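Local structure of MmeI (Methylophilus methylotrophus, 5HR4) at residues Asn644-Asp649 against Ser771-Tyr776; Arg674-Gly679 against Thr686-Leu691. The protein is a type IIL restriction-modification enzyme that binds its DNA target and probably methylates adenine at N6, using S-adenosyl-L-methionine as methyl donor. One frame throughout, in Å; residues are numbered along the deposited sequence.

Contact 1 of 2, residues Asn644-Asp649 against Ser771-Tyr776. With nucleotides of chain C; nucleotides of chain B.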
ATOM      1  N   ASN A 644      -9.580  26.419 -12.179  1.00 37.21           N
ATOM      2  CA  ASN A 644     -10.690  25.989 -13.027  1.00 33.79           C
ATOM      3  C   ASN A 644     -10.478  24.558 -13.511  1.00 33.15           C
ATOM      4  O   ASN A 644      -9.406  24.218 -14.014  1.00 33.30           O
ATOM      5  CB  ASN A 644     -10.848  26.913 -14.244  1.00 34.13           C
ATOM      6  CG  ASN A 644     -10.528  28.363 -13.937  1.00 37.58           C
ATOM      7  OD1 ASN A 644     -11.376  29.123 -13.463  1.00 38.72           O
ATOM      8  ND2 ASN A 644      -9.292  28.757 -14.218  1.00 38.96           N
ATOM      9  N   LYS A 645     -11.525  23.734 -13.401  1.00 30.24           N
ATOM     10  CA  LYS A 645     -11.490  22.319 -13.755  1.00 28.16           C
ATOM     11  C   LYS A 645     -12.271  22.098 -15.040  1.00 32.28           C
ATOM     12  O   LYS A 645     -13.477  22.389 -15.085  1.00 32.12           O
ATOM     13  CB  LYS A 645     -12.077  21.484 -12.617  1.00 26.28           C
ATOM     14  CG  LYS A 645     -12.307  20.034 -12.918  1.00 22.04           C
ATOM     15  CD  LYS A 645     -12.716  19.284 -11.641  1.00 24.42           C
ATOM     16  CE  LYS A 645     -13.322  17.912 -11.992  1.00 29.31           C
ATOM     17  NZ  LYS A 645     -13.763  17.075 -10.839  1.00 32.34           N
ATOM     18  N   PRO A 646     -11.640  21.604 -16.101  1.00 34.27           N
ATOM     19  CA  PRO A 646     -12.294  21.623 -17.424  1.00 36.09           C
ATOM     20  C   PRO A 646     -13.256  20.470 -17.693  1.00 37.42           C
ATOM     21  O   PRO A 646     -14.296  20.667 -18.338  1.00 37.25           O
ATOM     22  CB  PRO A 646     -11.102  21.566 -18.386  1.00 37.09           C
ATOM     23  CG  PRO A 646     -10.040  20.822 -17.593  1.00 33.02           C
ATOM     24  CD  PRO A 646     -10.190  21.361 -16.197  1.00 30.27           C
ATOM     25  N   THR A 647     -12.902  19.275 -17.222  1.00 31.73           N
ATOM     26  CA  THR A 647     -13.571  18.022 -17.580  1.00 30.64           C
ATOM     27  C   THR A 647     -13.935  17.984 -19.058  1.00 32.57           C
ATOM     28  O   THR A 647     -15.105  17.963 -19.431  1.00 38.68           O
ATOM     29  CB  THR A 647     -14.819  17.788 -16.737  1.00 31.43           C
ATOM     30  OG1 THR A 647     -14.537  18.068 -15.358  1.00 35.46           O
ATOM     31  CG2 THR A 647     -15.249  16.336 -16.858  1.00 27.33           C
ATOM     32  N   ASP A 648     -12.913  17.978 -19.918  1.00 33.34           N
ATOM     33  CA  ASP A 648     -13.166  18.161 -21.344  1.00 34.06           C
ATOM     34  C   ASP A 648     -12.530  17.097 -22.225  1.00 33.05           C
ATOM     35  O   ASP A 648     -12.570  17.225 -23.450  1.00 37.53           O
ATOM     36  CB  ASP A 648     -12.690  19.544 -21.800  1.00 37.99           C
ATOM     37  CG  ASP A 648     -11.165  19.646 -21.892  1.00 40.10           C
ATOM     38  OD1 ASP A 648     -10.462  18.816 -21.258  1.00 37.25           O
ATOM     39  OD2 ASP A 648     -10.683  20.567 -22.600  1.00 35.77           O
ATOM     40  N   ASP A 649     -11.942  16.062 -21.649  1.00 35.42           N
ATOM     41  CA  ASP A 649     -11.148  15.103 -22.414  1.00 38.15           C
ATOM     42  C   ASP A 649     -10.150  15.798 -23.349  1.00 41.62           C
ATOM     43  O   ASP A 649      -9.796  15.260 -24.407  1.00 42.26           O
ATOM     44  CB  ASP A 649     -12.047  14.148 -23.199  1.00 39.78           C
ATOM     45  CG  ASP A 649     -11.317  12.897 -23.617  1.00 42.17           C
ATOM     46  OD1 ASP A 649     -10.852  12.157 -22.723  1.00 52.83           O
ATOM     47  OD2 ASP A 649     -11.207  12.654 -24.833  1.00 44.01           O
ATOM     48  N   SER A 771      -6.030  29.497 -15.075  1.00 31.86           N
ATOM     49  CA  SER A 771      -5.315  28.526 -14.239  1.00 36.69           C
ATOM     50  C   SER A 771      -6.137  27.252 -14.062  1.00 33.94           C
ATOM     51  O   SER A 771      -7.333  27.315 -13.759  1.00 36.37           O
ATOM     52  CB  SER A 771      -4.971  29.117 -12.870  1.00 33.71           C
ATOM     53  OG  SER A 771      -6.062  29.843 -12.325  1.00 37.92           O
ATOM     54  N   SER A 772      -5.490  26.100 -14.247  1.00 32.57           N
ATOM     55  CA  SER A 772      -6.137  24.791 -14.203  1.00 31.37           C
ATOM     56  C   SER A 772      -6.357  24.344 -12.755  1.00 29.92           C
ATOM     57  O   SER A 772      -5.827  24.937 -11.808  1.00 32.00           O
ATOM     58  CB  SER A 772      -5.297  23.779 -14.994  1.00 30.13           C
ATOM     59  OG  SER A 772      -5.101  22.550 -14.330  1.00 26.27           O
ATOM     60  N   ASN A 773      -7.169  23.286 -12.574  1.00 30.40           N
ATOM     61  CA  ASN A 773      -7.427  22.839 -11.200  1.00 30.90           C
ATOM     62  C   ASN A 773      -6.222  22.153 -10.567  1.00 29.99           C
ATOM     63  O   ASN A 773      -6.293  21.795  -9.385  1.00 36.49           O
ATOM     64  CB  ASN A 773      -8.675  21.925 -11.096  1.00 29.88           C
ATOM     65  CG  ASN A 773      -8.613  20.667 -11.972  1.00 26.72           C
ATOM     66  OD1 ASN A 773      -8.403  20.741 -13.179  1.00 26.39           O
ATOM     67  ND2 ASN A 773      -8.838  19.508 -11.360  1.00 24.23           N
ATOM     68  N   ALA A 774      -5.120  21.985 -11.300  1.00 32.01           N
ATOM     69  CA  ALA A 774      -3.846  21.529 -10.761  1.00 32.68           C
ATOM     70  C   ALA A 774      -3.106  22.615 -10.020  1.00 29.30           C
ATOM     71  O   ALA A 774      -1.897  22.492  -9.832  1.00 34.03           O
ATOM     72  CB  ALA A 774      -2.951  20.987 -11.879  1.00 30.52           C
ATOM     73  N   THR A 775      -3.790  23.680  -9.618  1.00 28.19           N
ATOM     74  CA  THR A 775      -3.167  24.826  -8.972  1.00 30.60           C
ATOM     75  C   THR A 775      -4.180  25.430  -8.019  1.00 32.61           C
ATOM     76  O   THR A 775      -5.380  25.195  -8.143  1.00 35.36           O
ATOM     77  CB  THR A 775      -2.755  25.913  -9.979  1.00 32.95           C
ATOM     78  OG1 THR A 775      -3.943  26.517 -10.526  1.00 32.53           O
ATOM     79  CG2 THR A 775      -1.891  25.351 -11.118  1.00 29.67           C
ATOM     80  N   TYR A 776      -3.697  26.243  -7.092  1.00 34.33           N
ATOM     81  CA  TYR A 776      -4.550  27.111  -6.290  1.00 35.60           C
ATOM     82  C   TYR A 776      -4.148  28.547  -6.586  1.00 36.80           C
ATOM     83  O   TYR A 776      -3.129  28.792  -7.234  1.00 40.70           O
ATOM     84  CB  TYR A 776      -4.418  26.806  -4.785  1.00 36.48           C
ATOM     85  CG  TYR A 776      -5.101  25.527  -4.374  1.00 37.81           C
ATOM     86  CD1 TYR A 776      -4.539  24.293  -4.679  1.00 36.74           C
ATOM     87  CD2 TYR A 776      -6.329  25.548  -3.712  1.00 38.14           C
ATOM     88  CE1 TYR A 776      -5.168  23.112  -4.327  1.00 33.32           C
ATOM     89  CE2 TYR A 776      -6.967  24.371  -3.349  1.00 36.22           C
ATOM     90  CZ  TYR A 776      -6.377  23.152  -3.656  1.00 35.95           C
ATOM     91  OH  TYR A 776      -6.995  21.966  -3.295  1.00 33.27           O
TER
ATOM     92  P    DG C   9     -10.304  15.467 -17.973  1.00 30.69           P
ATOM     93  OP1  DG C   9     -10.594  14.833 -19.270  1.00 25.46           O
ATOM     94  OP2  DG C   9     -10.333  16.923 -17.708  1.00 34.20           O
ATOM     95  O5'  DG C   9     -11.193  14.772 -16.851  1.00 23.89           O
ATOM     96  C5'  DG C   9     -11.401  13.399 -16.904  1.00 22.20           C
ATOM     97  C4'  DG C   9     -11.918  12.901 -15.582  1.00 23.30           C
ATOM     98  O4'  DG C   9     -11.018  13.296 -14.507  1.00 24.75           O
ATOM     99  C3'  DG C   9     -13.278  13.449 -15.173  1.00 26.15           C
ATOM    100  O3'  DG C   9     -13.911  12.467 -14.411  1.00 23.70           O
ATOM    101  C2'  DG C   9     -12.893  14.622 -14.293  1.00 23.94           C
ATOM    102  C1'  DG C   9     -11.782  13.952 -13.527  1.00 23.07           C
ATOM    103  N9   DG C   9     -10.942  14.861 -12.788  1.00 27.14           N
ATOM    104  C8   DG C   9     -10.609  16.162 -13.108  1.00 23.78           C
ATOM    105  N7   DG C   9      -9.857  16.725 -12.221  1.00 23.19           N
ATOM    106  C5   DG C   9      -9.670  15.722 -11.258  1.00 31.99           C
ATOM    107  C6   DG C   9      -8.928  15.719 -10.051  1.00 27.58           C
ATOM    108  O6   DG C   9      -8.264  16.634  -9.556  1.00 26.34           O
ATOM    109  N1   DG C   9      -9.031  14.497  -9.393  1.00 31.57           N
ATOM    110  C2   DG C   9      -9.736  13.413  -9.854  1.00 28.87           C
ATOM    111  N2   DG C   9      -9.718  12.311  -9.105  1.00 30.07           N
ATOM    112  N3   DG C   9     -10.415  13.409 -10.964  1.00 33.33           N
ATOM    113  C4   DG C   9     -10.337  14.585 -11.612  1.00 29.40           C
ATOM    114  P    DG C  10     -15.505  12.340 -14.377  1.00 32.14           P
ATOM    115  OP1  DG C  10     -15.968  11.988 -15.742  1.00 20.80           O
ATOM    116  OP2  DG C  10     -16.105  13.553 -13.777  1.00 27.79           O
ATOM    117  O5'  DG C  10     -15.678  11.140 -13.329  1.00 29.82           O
ATOM    118  C5'  DG C  10     -14.653  10.132 -13.212  1.00 27.67           C
ATOM    119  C4'  DG C  10     -14.583   9.540 -11.800  1.00 25.23           C
ATOM    120  O4'  DG C  10     -13.765  10.383 -10.955  1.00 32.18           O
ATOM    121  C3'  DG C  10     -15.913   9.399 -11.062  1.00 26.86           C
ATOM    122  O3'  DG C  10     -15.810   8.338 -10.161  1.00 32.54           O
ATOM    123  C2'  DG C  10     -16.012  10.724 -10.319  1.00 27.83           C
ATOM    124  C1'  DG C  10     -14.562  10.931  -9.912  1.00 32.29           C
ATOM    125  N9   DG C  10     -14.190  12.329  -9.732  1.00 27.78           N
ATOM    126  C8   DG C  10     -14.491  13.377 -10.557  1.00 29.75           C
ATOM    127  N7   DG C  10     -14.008  14.520 -10.147  1.00 31.11           N
ATOM    128  C5   DG C  10     -13.343  14.204  -8.969  1.00 31.95           C
ATOM    129  C6   DG C  10     -12.614  15.037  -8.080  1.00 35.21           C
ATOM    130  O6   DG C  10     -12.424  16.271  -8.165  1.00 31.90           O
ATOM    131  N1   DG C  10     -12.085  14.299  -6.995  1.00 32.73           N
ATOM    132  C2   DG C  10     -12.250  12.938  -6.820  1.00 28.37           C
ATOM    133  N2   DG C  10     -11.698  12.407  -5.739  1.00 29.00           N
ATOM    134  N3   DG C  10     -12.925  12.157  -7.650  1.00 34.73           N
ATOM    135  C4   DG C  10     -13.447  12.857  -8.699  1.00 33.16           C
TER
ATOM    136  P    DT B   3     -12.443  24.714  -2.424  1.00 41.98           P
ATOM    137  OP1  DT B   3     -11.931  24.240  -1.114  1.00 41.22           O
ATOM    138  OP2  DT B   3     -12.466  26.177  -2.615  1.00 44.38           O
ATOM    139  O5'  DT B   3     -11.665  23.990  -3.643  1.00 39.02           O
ATOM    140  C5'  DT B   3     -10.874  22.789  -3.450  1.00 32.16           C
ATOM    141  C4'  DT B   3     -11.690  21.630  -2.909  1.00 35.16           C
ATOM    142  O4'  DT B   3     -12.785  21.302  -3.824  1.00 36.98           O
ATOM    143  C3'  DT B   3     -10.901  20.325  -2.734  1.00 37.71           C
ATOM    144  O3'  DT B   3     -11.360  19.633  -1.581  1.00 35.35           O
ATOM    145  C2'  DT B   3     -11.281  19.556  -4.000  1.00 38.81           C
ATOM    146  C1'  DT B   3     -12.750  19.910  -4.075  1.00 32.84           C
ATOM    147  N1   DT B   3     -13.371  19.642  -5.383  1.00 37.03           N
ATOM    148  C2   DT B   3     -13.912  18.402  -5.633  1.00 33.64           C
ATOM    149  O2   DT B   3     -13.887  17.492  -4.834  1.00 33.07           O
ATOM    150  N3   DT B   3     -14.482  18.263  -6.869  1.00 35.52           N
ATOM    151  C4   DT B   3     -14.586  19.230  -7.859  1.00 33.91           C
ATOM    152  O4   DT B   3     -15.121  19.007  -8.943  1.00 29.83           O
ATOM    153  C5   DT B   3     -14.010  20.510  -7.529  1.00 35.63           C
ATOM    154  C7   DT B   3     -14.041  21.629  -8.523  1.00 28.46           C
ATOM    155  C6   DT B   3     -13.438  20.653  -6.319  1.00 38.86           C
TER
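Two loops of the target recognition domain, joined by a single backbone bridge between Asn644 and Ser772, meet here at the DNA and read base edges in the major groove. Lys645 and Asn773, one residue on in each segment, carry the readout. With CG trans to the backbone nitrogen (chi1 171°) and the rest of the side chain straight, Lys645 sends NZ past the guanine of DG9 of chain C. There NZ donates to N7 of DG10 of chain C at 2.7 Å and to its O6 at 3.1 Å, and also to O4 of DT3 of chain B at 3.0 Å. A methionine in its place would probably take the lysine's hydrogen bond from all three base acceptors and weaken recognition on both strands. The amide of Asn773 lies against the root of the lysine, CG 3.6 Å from Lys645 CB, while its ND2 donates to N7 of DG9 of chain C at 3.1 Å. Farther along the loop, Asp649 N makes a weak bond to OP1 of DG9 of chain C. Behind the readout, Asn644 OD1 accepts from the backbone N of Ser740 and of Gln741, and Asn644 N donates to Ser771 O at 2.9 Å.

Contact 2 of 2, residues Arg674-Gly679 against Thr686-Leu691; sequences RRFVGG and TSRWCL. With nucleotides of chain C.
Strands 673-677 and 688-691 are antiparallel neighbours in a small four-stranded mixed sheet of the target recognition domain, and one of them delivers an arginine to the DNA backbone. Arg674 and Cys690 form a hydrogen-bonded pair: Arg674 N reaches Cys690 O and Cys690 N reaches Arg674 O, both at 3.0 Å. Further along, Phe676 N donates to Arg688 O at 2.7 Å. The two strands are consecutive, and the short helix 679-683 takes up half of the link between them, with Gly678 at its N-cap. From Arg688 an extended chain runs alongside Phe676, placing NH1 at the edge of the phenyl ring, 3.9 Å from CE2. The guanidinium then grips the phosphate of DC8 of chain C edge-on with two bonds, NH1 to OP2 at 3.1 Å and NH2 to OP1 at 2.6 Å. Cys690 packs on the phenylalanine too, its CB 3.9 Å from Phe676 CD1. Away from these, Arg675 CG lies over the indole face of Trp689, 3.5 Å from CZ3, and the guanidinium, tilted 42° to the ring, passes beyond its rim with Trp689 CH2 against the middle of one guanidinium face; Trp689 NE1 is hydrogen-bonded to Asp656 OD1.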
ATOM      1  N   ARG A 674      -6.956  31.680 -24.775  1.00 37.43           N
ATOM      2  CA  ARG A 674      -6.276  32.320 -23.665  1.00 40.29           C
ATOM      3  C   ARG A 674      -5.244  31.326 -23.153  1.00 40.46           C
ATOM      4  O   ARG A 674      -5.355  30.119 -23.400  1.00 39.31           O
ATOM      5  CB  ARG A 674      -7.276  32.748 -22.578  1.00 42.74           C
ATOM      6  CG  ARG A 674      -8.137  33.997 -22.892  1.00 37.15           C
ATOM      7  CD  ARG A 674      -8.726  34.485 -21.581  1.00 43.05           C
ATOM      8  NE  ARG A 674      -9.428  35.764 -21.631  1.00 50.05           N
ATOM      9  CZ  ARG A 674     -10.217  36.194 -20.644  1.00 53.66           C
ATOM     10  NH1 ARG A 674     -10.397  35.438 -19.564  1.00 47.17           N
ATOM     11  NH2 ARG A 674     -10.845  37.356 -20.731  1.00 55.12           N
ATOM     12  N   ARG A 675      -4.217  31.846 -22.467  1.00 43.10           N
ATOM     13  CA  ARG A 675      -3.138  30.998 -21.957  1.00 36.94           C
ATOM     14  C   ARG A 675      -3.642  30.097 -20.841  1.00 35.44           C
ATOM     15  O   ARG A 675      -4.415  30.522 -19.978  1.00 39.39           O
ATOM     16  CB  ARG A 675      -1.972  31.841 -21.427  1.00 39.75           C
ATOM     17  CG  ARG A 675      -1.193  32.575 -22.500  1.00 49.26           C
ATOM     18  CD  ARG A 675      -0.183  33.572 -21.931  1.00 53.74           C
ATOM     19  NE  ARG A 675       0.255  34.511 -22.963  1.00 64.85           N
ATOM     20  CZ  ARG A 675       1.171  34.235 -23.889  1.00 66.75           C
ATOM     21  NH1 ARG A 675       1.762  33.045 -23.915  1.00 59.65           N
ATOM     22  NH2 ARG A 675       1.497  35.148 -24.793  1.00 67.76           N
ATOM     23  N   PHE A 676      -3.170  28.856 -20.834  1.00 31.04           N
ATOM     24  CA  PHE A 676      -3.629  27.851 -19.882  1.00 32.54           C
ATOM     25  C   PHE A 676      -2.427  27.324 -19.121  1.00 33.78           C
ATOM     26  O   PHE A 676      -1.493  26.801 -19.737  1.00 33.51           O
ATOM     27  CB  PHE A 676      -4.329  26.723 -20.627  1.00 33.98           C
ATOM     28  CG  PHE A 676      -4.980  25.723 -19.756  1.00 30.32           C
ATOM     29  CD1 PHE A 676      -6.136  26.042 -19.057  1.00 32.10           C
ATOM     30  CD2 PHE A 676      -4.487  24.432 -19.689  1.00 34.09           C
ATOM     31  CE1 PHE A 676      -6.774  25.089 -18.266  1.00 31.75           C
ATOM     32  CE2 PHE A 676      -5.110  23.471 -18.894  1.00 34.62           C
ATOM     33  CZ  PHE A 676      -6.264  23.803 -18.187  1.00 28.65           C
ATOM     34  N   VAL A 677      -2.450  27.447 -17.792  1.00 32.27           N
ATOM     35  CA  VAL A 677      -1.338  27.005 -16.953  1.00 34.64           C
ATOM     36  C   VAL A 677      -1.839  26.041 -15.890  1.00 31.71           C
ATOM     37  O   VAL A 677      -2.641  26.416 -15.025  1.00 32.74           O
ATOM     38  CB  VAL A 677      -0.602  28.191 -16.299  1.00 28.56           C
ATOM     39  N   GLY A 678      -1.358  24.799 -15.955  1.00 32.16           N
ATOM     40  CA  GLY A 678      -1.406  23.888 -14.833  1.00 30.46           C
ATOM     41  C   GLY A 678      -0.156  24.003 -13.980  1.00 29.09           C
ATOM     42  O   GLY A 678       0.683  24.884 -14.171  1.00 31.94           O
ATOM     43  N   GLY A 679      -0.050  23.104 -13.002  1.00 28.14           N
ATOM     44  CA  GLY A 679       1.160  23.048 -12.198  1.00 28.43           C
ATOM     45  C   GLY A 679       2.382  22.753 -13.043  1.00 34.73           C
ATOM     46  O   GLY A 679       3.391  23.470 -12.979  1.00 36.01           O
ATOM     47  N   THR A 686       6.193  25.970 -19.540  1.00 41.97           N
ATOM     48  CA  THR A 686       5.706  25.400 -20.790  1.00 43.67           C
ATOM     49  C   THR A 686       4.442  26.136 -21.227  1.00 43.05           C
ATOM     50  O   THR A 686       3.705  26.667 -20.391  1.00 46.64           O
ATOM     51  CB  THR A 686       5.443  23.895 -20.634  1.00 43.40           C
ATOM     52  OG1 THR A 686       6.673  23.238 -20.335  1.00 45.22           O
ATOM     53  CG2 THR A 686       4.886  23.284 -21.918  1.00 51.96           C
ATOM     54  N   SER A 687       4.200  26.194 -22.542  1.00 42.34           N
ATOM     55  CA  SER A 687       3.099  26.978 -23.093  1.00 42.12           C
ATOM     56  C   SER A 687       1.938  26.077 -23.500  1.00 41.56           C
ATOM     57  O   SER A 687       2.126  25.100 -24.240  1.00 37.68           O
ATOM     58  CB  SER A 687       3.551  27.819 -24.291  1.00 30.36           C
ATOM     59  N   ARG A 688       0.736  26.440 -23.039  1.00 36.08           N
ATOM     60  CA  ARG A 688      -0.499  25.716 -23.299  1.00 30.74           C
ATOM     61  C   ARG A 688      -1.644  26.721 -23.452  1.00 36.08           C
ATOM     62  O   ARG A 688      -1.646  27.784 -22.817  1.00 28.15           O
ATOM     63  CB  ARG A 688      -0.789  24.737 -22.152  1.00 28.64           C
ATOM     64  CG  ARG A 688      -1.207  23.353 -22.559  1.00 34.56           C
ATOM     65  CD  ARG A 688      -1.381  22.476 -21.320  1.00 35.18           C
ATOM     66  NE  ARG A 688      -2.169  21.287 -21.598  1.00 34.85           N
ATOM     67  CZ  ARG A 688      -2.628  20.466 -20.660  1.00 38.57           C
ATOM     68  NH1 ARG A 688      -2.372  20.723 -19.386  1.00 34.90           N
ATOM     69  NH2 ARG A 688      -3.361  19.397 -20.989  1.00 31.75           N
ATOM     70  N   TRP A 689      -2.644  26.364 -24.273  1.00 36.11           N
ATOM     71  CA  TRP A 689      -3.765  27.250 -24.554  1.00 29.78           C
ATOM     72  C   TRP A 689      -5.091  26.531 -24.351  1.00 38.34           C
ATOM     73  O   TRP A 689      -5.217  25.335 -24.637  1.00 37.69           O
ATOM     74  CB  TRP A 689      -3.698  27.774 -25.985  1.00 34.37           C
ATOM     75  CG  TRP A 689      -2.444  28.513 -26.297  1.00 42.43           C
ATOM     76  CD1 TRP A 689      -1.279  27.991 -26.773  1.00 38.19           C
ATOM     77  CD2 TRP A 689      -2.226  29.924 -26.156  1.00 43.49           C
ATOM     78  NE1 TRP A 689      -0.348  28.984 -26.936  1.00 39.93           N
ATOM     79  CE2 TRP A 689      -0.902  30.181 -26.561  1.00 42.39           C
ATOM     80  CE3 TRP A 689      -3.025  30.994 -25.727  1.00 46.57           C
ATOM     81  CZ2 TRP A 689      -0.350  31.469 -26.550  1.00 48.11           C
ATOM     82  CZ3 TRP A 689      -2.477  32.278 -25.719  1.00 48.20           C
ATOM     83  CH2 TRP A 689      -1.152  32.500 -26.129  1.00 48.68           C
ATOM     84  N   CYS A 690      -6.100  27.282 -23.906  1.00 35.99           N
ATOM     85  CA  CYS A 690      -7.463  26.781 -23.864  1.00 27.82           C
ATOM     86  C   CYS A 690      -8.398  27.677 -24.667  1.00 39.04           C
ATOM     87  O   CYS A 690      -8.161  28.880 -24.799  1.00 39.48           O
ATOM     88  CB  CYS A 690      -7.980  26.675 -22.426  1.00 33.54           C
ATOM     89  SG  CYS A 690      -8.199  28.258 -21.539  1.00 37.78           S
ATOM     90  N   LEU A 691      -9.458  27.066 -25.215  1.00 44.60           N
ATOM     91  CA  LEU A 691     -10.634  27.780 -25.707  1.00 33.66           C
ATOM     92  C   LEU A 691     -11.454  28.234 -24.512  1.00 39.43           C
ATOM     93  O   LEU A 691     -12.062  27.403 -23.833  1.00 41.70           O
ATOM     94  CB  LEU A 691     -11.486  26.873 -26.584  1.00 37.36           C
ATOM     95  CG  LEU A 691     -11.462  27.061 -28.098  1.00 42.59           C
ATOM     96  CD1 LEU A 691     -11.415  28.528 -28.476  1.00 36.92           C
ATOM     97  CD2 LEU A 691     -10.250  26.378 -28.601  1.00 50.77           C
TER
ATOM     98  P    DC C   8      -4.224  17.752 -18.154  1.00 27.51           P
ATOM     99  OP1  DC C   8      -4.000  17.366 -19.562  1.00 24.86           O
ATOM    100  OP2  DC C   8      -4.461  19.131 -17.680  1.00 27.45           O
ATOM    101  O5'  DC C   8      -5.412  16.879 -17.541  1.00 28.22           O
ATOM    102  C5'  DC C   8      -5.525  15.522 -17.883  1.00 26.98           C
ATOM    103  C4'  DC C   8      -6.612  14.877 -17.064  1.00 30.49           C
ATOM    104  O4'  DC C   8      -6.164  14.704 -15.705  1.00 33.98           O
ATOM    105  C3'  DC C   8      -7.914  15.663 -16.995  1.00 25.73           C
ATOM    106  O3'  DC C   8      -8.831  14.924 -17.682  1.00 37.78           O
ATOM    107  C2'  DC C   8      -8.262  15.737 -15.481  1.00 32.00           C
ATOM    108  C1'  DC C   8      -7.261  14.779 -14.830  1.00 29.93           C
ATOM    109  N1   DC C   8      -6.692  15.217 -13.530  1.00 27.12           N
ATOM    110  C2   DC C   8      -6.607  14.292 -12.463  1.00 30.85           C
ATOM    111  O2   DC C   8      -7.101  13.151 -12.605  1.00 31.03           O
ATOM    112  N3   DC C   8      -6.019  14.684 -11.291  1.00 30.16           N
ATOM    113  C4   DC C   8      -5.490  15.918 -11.184  1.00 36.40           C
ATOM    114  N4   DC C   8      -4.903  16.266 -10.011  1.00 28.28           N
ATOM    115  C5   DC C   8      -5.554  16.857 -12.274  1.00 32.58           C
ATOM    116  C6   DC C   8      -6.147  16.459 -13.418  1.00 26.50           C
ATOM    117  P    DT C   7       0.010  18.925 -12.893  1.00 33.64           P
ATOM    118  OP1  DT C   7      -0.094  20.277 -13.479  1.00 35.57           O
ATOM    119  OP2  DT C   7      -0.482  18.698 -11.516  1.00 37.50           O
ATOM    120  O5'  DT C   7      -0.688  17.915 -13.879  1.00 33.74           O
ATOM    121  C5'  DT C   7      -0.068  17.692 -15.135  1.00 31.78           C
ATOM    122  C4'  DT C   7      -0.999  16.952 -16.078  1.00 37.69           C
ATOM    123  O4'  DT C   7      -1.218  15.612 -15.577  1.00 38.50           O
ATOM    124  C3'  DT C   7      -2.401  17.547 -16.253  1.00 28.33           C
ATOM    125  O3'  DT C   7      -2.873  17.154 -17.514  1.00 30.59           O
ATOM    126  C2'  DT C   7      -3.155  16.838 -15.142  1.00 28.95           C
ATOM    127  C1'  DT C   7      -2.590  15.436 -15.303  1.00 29.99           C
ATOM    128  N1   DT C   7      -2.679  14.614 -14.112  1.00 31.49           N
ATOM    129  C2   DT C   7      -3.334  13.406 -14.181  1.00 30.18           C
ATOM    130  O2   DT C   7      -3.874  13.001 -15.194  1.00 32.20           O
ATOM    131  N3   DT C   7      -3.333  12.688 -13.017  1.00 27.80           N
ATOM    132  C4   DT C   7      -2.739  13.050 -11.823  1.00 30.66           C
ATOM    133  O4   DT C   7      -2.790  12.341 -10.826  1.00 28.33           O
ATOM    134  C5   DT C   7      -2.051  14.326 -11.832  1.00 32.36           C
ATOM    135  C7   DT C   7      -1.375  14.826 -10.602  1.00 25.79           C
ATOM    136  C6   DT C   7      -2.050  15.035 -12.965  1.00 32.23           C
TER

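From the N terminus, the chain passes through 644-649 on the DNA, enters strand 653-655, and then makes the short hairpin-like return of contact 2, 674-679 to 686-691, around helix 679-683. Only at 771-776, 122 residues beyond Asp649, does it come back to close contact 1, so the local loop of contact 2 lies wholly within the long one. The two contacts touch directly: Ser772 N probably bonds to Val677 O at 3.0 Å, and Thr775 CG2 packs on Gly679 N. Strand 770-771 is an edge of the mixed sheet, parallel to 673-677, and 775-779 enters the antiparallel sheet beside 641-642. Along DNA strand C, contact 2 holds the phosphate of DC8 and contact 1 reads the guanines that follow.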